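Local structure of Alpha/beta hydrolase (Enterobacter asburiae, 6KMO) at residues 99-110 / 173-184. The protein is an esterase or lipase of the alpha/beta hydrolase fold that probably hydrolyses ester bonds through a serine nucleophile. The protein carries 2 engineered substitutions. Numbering follows the deposited sequence. Where two conformers were deposited one is given.
Sequences LPAFMFFHGGGW and RLGLVGNSVGGN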
loop_
_atom_site.group_PDB
_atom_site.type_symbol
_atom_site.label_atom_id
_atom_site.label_comp_id
_atom_site.label_asym_id
_atom_site.label_seq_id
_atom_site.Cartn_x
_atom_site.Cartn_y
_atom_site.Cartn_z
ATOM N N LEU A 99 -3.183 15.773 -21.252
ATOM C CA LEU A 99 -2.906 14.883 -20.139
ATOM C C LEU A 99 -3.539 13.523 -20.393
ATOM O O LEU A 99 -4.574 13.432 -21.049
ATOM C CB LEU A 99 -3.521 15.439 -18.855
ATOM C CG LEU A 99 -2.902 16.720 -18.323
ATOM C CD1 LEU A 99 -3.784 17.263 -17.205
ATOM C CD2 LEU A 99 -1.496 16.490 -17.869
ATOM N N PRO A 100 -2.970 12.455 -19.854
ATOM C CA PRO A 100 -3.737 11.216 -19.731
ATOM C C PRO A 100 -4.834 11.430 -18.707
ATOM O O PRO A 100 -4.867 12.426 -17.987
ATOM C CB PRO A 100 -2.697 10.212 -19.237
ATOM C CG PRO A 100 -1.800 11.032 -18.395
ATOM C CD PRO A 100 -1.742 12.415 -19.037
ATOM N N ALA A 101 -5.749 10.468 -18.638
ATOM C CA ALA A 101 -6.916 10.642 -17.788
ATOM C C ALA A 101 -7.314 9.338 -17.117
ATOM O O ALA A 101 -6.944 8.230 -17.545
ATOM C CB ALA A 101 -8.110 11.189 -18.581
ATOM N N PHE A 102 -8.116 9.490 -16.065
ATOM C CA PHE A 102 -8.855 8.380 -15.491
ATOM C C PHE A 102 -10.315 8.776 -15.329
ATOM O O PHE A 102 -10.624 9.892 -14.896
ATOM C CB PHE A 102 -8.279 7.862 -14.158
ATOM C CG PHE A 102 -8.147 8.885 -13.074
ATOM C CD1 PHE A 102 -9.104 9.016 -12.087
ATOM C CD2 PHE A 102 -7.010 9.668 -12.990
ATOM C CE1 PHE A 102 -8.946 9.925 -11.064
ATOM C CE2 PHE A 102 -6.846 10.579 -11.962
ATOM C CZ PHE A 102 -7.823 10.721 -11.006
ATOM N N MET A 103 -11.211 7.865 -15.665
ATOM C CA MET A 103 -12.607 8.016 -15.282
ATOM C C MET A 103 -12.690 7.865 -13.770
ATOM O O MET A 103 -11.920 7.107 -13.164
ATOM C CB MET A 103 -13.467 6.952 -15.961
ATOM C CG MET A 103 -13.247 6.836 -17.473
ATOM S SD MET A 103 -13.485 8.389 -18.494
ATOM C CE MET A 103 -15.232 8.725 -18.072
ATOM N N PHE A 104 -13.611 8.606 -13.157
ATOM C CA PHE A 104 -13.820 8.528 -11.720
ATOM C C PHE A 104 -15.274 8.201 -11.426
ATOM O O PHE A 104 -16.172 8.983 -11.765
ATOM C CB PHE A 104 -13.392 9.778 -10.948
ATOM C CG PHE A 104 -13.475 9.554 -9.466
ATOM C CD1 PHE A 104 -12.428 8.970 -8.781
ATOM C CD2 PHE A 104 -14.658 9.796 -8.789
ATOM C CE1 PHE A 104 -12.536 8.676 -7.437
ATOM C CE2 PHE A 104 -14.782 9.497 -7.461
ATOM C CZ PHE A 104 -13.716 8.937 -6.773
ATOM N N PHE A 105 -15.495 7.048 -10.780
ATOM C CA PHE A 105 -16.807 6.530 -10.426
ATOM C C PHE A 105 -16.954 6.648 -8.914
ATOM O O PHE A 105 -16.249 5.976 -8.159
ATOM C CB PHE A 105 -16.932 5.086 -10.916
ATOM C CG PHE A 105 -16.634 4.919 -12.383
ATOM C CD1 PHE A 105 -17.146 5.801 -13.323
ATOM C CD2 PHE A 105 -15.858 3.874 -12.821
ATOM C CE1 PHE A 105 -16.866 5.646 -14.672
ATOM C CE2 PHE A 105 -15.583 3.713 -14.168
ATOM C CZ PHE A 105 -16.089 4.619 -15.099
ATOM N N HIS A 106 -17.868 7.503 -8.474
ATOM C CA HIS A 106 -18.033 7.769 -7.057
ATOM C C HIS A 106 -18.762 6.630 -6.352
ATOM O O HIS A 106 -19.493 5.846 -6.955
ATOM C CB HIS A 106 -18.739 9.103 -6.831
ATOM C CG HIS A 106 -20.217 9.102 -7.088
ATOM N ND1 HIS A 106 -21.120 8.641 -6.156
ATOM C CD2 HIS A 106 -20.952 9.575 -8.121
ATOM C CE1 HIS A 106 -22.346 8.810 -6.612
ATOM N NE2 HIS A 106 -22.274 9.369 -7.805
ATOM N N GLY A 107 -18.560 6.566 -5.037
ATOM C CA GLY A 107 -19.260 5.642 -4.177
ATOM C C GLY A 107 -20.444 6.276 -3.475
ATOM O O GLY A 107 -20.848 7.404 -3.747
ATOM N N GLY A 108 -21.000 5.516 -2.536
ATOM C CA GLY A 108 -22.234 5.899 -1.884
ATOM C C GLY A 108 -23.356 4.890 -1.959
ATOM O O GLY A 108 -24.522 5.247 -1.723
ATOM N N GLY A 109 -23.052 3.628 -2.272
ATOM C CA GLY A 109 -24.097 2.623 -2.250
ATOM C C GLY A 109 -25.159 2.803 -3.299
ATOM O O GLY A 109 -26.292 2.307 -3.114
ATOM N N TRP A 110 -24.841 3.502 -4.395
ATOM C CA TRP A 110 -25.723 3.855 -5.503
ATOM C C TRP A 110 -26.750 4.915 -5.114
ATOM O O TRP A 110 -27.129 5.746 -5.940
ATOM C CB TRP A 110 -26.379 2.628 -6.138
ATOM C CG TRP A 110 -25.375 1.651 -6.692
ATOM C CD1 TRP A 110 -24.601 1.801 -7.806
ATOM C CD2 TRP A 110 -25.035 0.366 -6.150
ATOM N NE1 TRP A 110 -23.800 0.710 -7.992
ATOM C CE2 TRP A 110 -24.055 -0.195 -6.994
ATOM C CE3 TRP A 110 -25.461 -0.362 -5.031
ATOM C CZ2 TRP A 110 -23.507 -1.446 -6.770
ATOM C CZ3 TRP A 110 -24.925 -1.603 -4.814
ATOM C CH2 TRP A 110 -23.962 -2.145 -5.675
ATOM N N ARG A 173 -4.778 6.943 -23.318
ATOM C CA ARG A 173 -4.096 6.646 -22.052
ATOM C C ARG A 173 -5.119 6.895 -20.950
ATOM O O ARG A 173 -5.157 7.973 -20.347
ATOM C CB ARG A 173 -2.893 7.503 -21.897
ATOM C CG ARG A 173 -1.825 7.220 -22.946
ATOM C CD ARG A 173 -0.553 7.937 -22.641
ATOM N NE ARG A 173 -0.628 9.365 -22.931
ATOM C CZ ARG A 173 -0.092 10.332 -22.184
ATOM N NH1 ARG A 173 0.547 10.078 -21.050
ATOM N NH2 ARG A 173 -0.200 11.581 -22.574
ATOM N N LEU A 174 -5.924 5.868 -20.669
ATOM C CA LEU A 174 -7.162 6.018 -19.906
ATOM C C LEU A 174 -7.241 4.976 -18.801
ATOM O O LEU A 174 -7.184 3.765 -19.053
ATOM C CB LEU A 174 -8.371 5.871 -20.828
ATOM C CG LEU A 174 -9.733 6.189 -20.227
ATOM C CD1 LEU A 174 -9.784 7.597 -19.678
ATOM C CD2 LEU A 174 -10.802 6.011 -21.304
ATOM N N GLY A 175 -7.405 5.446 -17.572
ATOM C CA GLY A 175 -7.611 4.584 -16.429
ATOM C C GLY A 175 -9.055 4.625 -15.945
ATOM O O GLY A 175 -9.864 5.436 -16.381
ATOM N N LEU A 176 -9.352 3.736 -14.996
ATOM C CA LEU A 176 -10.651 3.664 -14.346
ATOM C C LEU A 176 -10.417 3.632 -12.849
ATOM O O LEU A 176 -9.694 2.759 -12.363
ATOM C CB LEU A 176 -11.401 2.396 -14.768
ATOM C CG LEU A 176 -11.682 2.189 -16.254
ATOM C CD1 LEU A 176 -12.352 0.845 -16.493
ATOM C CD2 LEU A 176 -12.535 3.302 -16.830
ATOM N N VAL A 177 -11.030 4.562 -12.122
ATOM C CA VAL A 177 -10.824 4.699 -10.680
ATOM C C VAL A 177 -12.168 4.890 -10.002
ATOM O O VAL A 177 -13.037 5.616 -10.497
ATOM C CB VAL A 177 -9.916 5.905 -10.366
ATOM C CG1 VAL A 177 -9.727 6.073 -8.863
ATOM C CG2 VAL A 177 -8.550 5.768 -11.062
ATOM N N GLY A 178 -12.352 4.264 -8.845
ATOM C CA GLY A 178 -13.573 4.489 -8.088
ATOM C C GLY A 178 -13.488 3.868 -6.713
ATOM O O GLY A 178 -12.761 2.898 -6.494
ATOM N N ASN A 179 -14.287 4.429 -5.803
ATOM C CA ASN A 179 -14.352 3.958 -4.415
ATOM C C ASN A 179 -15.679 3.264 -4.143
ATOM O O ASN A 179 -16.738 3.756 -4.541
ATOM C CB ASN A 179 -14.189 5.109 -3.406
ATOM C CG ASN A 179 -15.216 6.218 -3.577
ATOM O OD1 ASN A 179 -15.335 6.811 -4.653
ATOM N ND2 ASN A 179 -15.942 6.532 -2.509
ATOM N N SER A 180 -15.609 2.103 -3.482
ATOM C CA SER A 180 -16.805 1.434 -2.958
ATOM C C SER A 180 -17.649 0.898 -4.114
ATOM O O SER A 180 -17.145 0.103 -4.916
ATOM C CB SER A 180 -17.550 2.373 -2.021
ATOM O OG SER A 180 -16.648 3.004 -1.123
ATOM N N VAL A 181 -18.910 1.320 -4.253
ATOM C CA VAL A 181 -19.661 0.938 -5.448
ATOM C C VAL A 181 -19.021 1.550 -6.693
ATOM O O VAL A 181 -19.225 1.041 -7.800
ATOM C CB VAL A 181 -21.173 1.231 -5.404
ATOM C CG1 VAL A 181 -21.849 0.475 -4.262
ATOM C CG2 VAL A 181 -21.484 2.719 -5.399
ATOM N N GLY A 182 -18.266 2.634 -6.535
ATOM C CA GLY A 182 -17.483 3.149 -7.643
ATOM C C GLY A 182 -16.381 2.202 -8.066
ATOM O O GLY A 182 -16.047 2.113 -9.254
ATOM N N GLY A 183 -15.797 1.479 -7.111
ATOM C CA GLY A 183 -14.852 0.428 -7.466
ATOM C C GLY A 183 -15.521 -0.754 -8.151
ATOM O O GLY A 183 -14.956 -1.361 -9.064
ATOM N N ASN A 184 -16.735 -1.096 -7.721
ATOM C CA ASN A 184 -17.580 -2.036 -8.454
ATOM C C ASN A 184 -17.768 -1.574 -9.888
ATOM O O ASN A 184 -17.632 -2.360 -10.831
ATOM C CB ASN A 184 -18.923 -2.115 -7.718
ATOM C CG ASN A 184 -19.904 -3.053 -8.352
ATOM O OD1 ASN A 184 -20.689 -2.637 -9.209
ATOM N ND2 ASN A 184 -19.897 -4.308 -7.927
HETATM O O HOH W 1 -21.454 0.069 -9.623
#
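Ala101 to Phe105 pair in parallel with Leu174 to Gly178, as neighbouring strands of the central sheet. The bonds start at Ala101 N, which reaches Arg173 O at 3.1 Å and almost straight. Gly175 N then binds Ala101 O, Met103 N binds Gly175 O, Val177 N binds Met103 O, and Phe105 N binds Val177 O at 2.9 Å. The pairing fades at the C-terminal end, where Asn179 N makes a weak bond to Phe105 O.

Apolar side chains meet on both faces of the sheet. On one, Val177 lies between two rings: CG2 comes within 3.5 Å of Phe102 CD1, and CG1 meets Phe104 CD1 at 4.0 Å. Phe102 and Phe104 pack on helix 115-129. On the other, Leu176 CD2 touches Met103 CG at 3.7 Å and also reaches the Phe105 ring. Met103 and Phe105 also touch helix 148-163.

Where strand 174-179 turns into helix 181-195, Gly178, Ser180 and Gly182 fit the GxSxG nucleophile elbow of alpha/beta hydrolases. Ser180 has the strained positive phi (70°) of that turn and is probably the nucleophile. Gly182 CA comes within 3.1 Å of Phe105 O, a CA-H...O contact; the helix start lies so close to Phe105 O and His106 O that there is no space for a CB. His106 to Trp110 read HGGGW, as in hormone-sensitive-lipase relatives, where glycine N-H groups line the oxyanion hole; they probably do so here.

Val181 CG1, anti to the carbonyl carbon (chi1 -61°), sits over the centre of the Trp110 six-membered ring, 3.4 Å away, a CH-pi contact. CG2 meets Gly109 N. A water at the indole edge accepts from Trp110 NE1 and donates to Val181 O and Asn184 OD1. Asn184 ND2 binds Ala253 O and Val210 O.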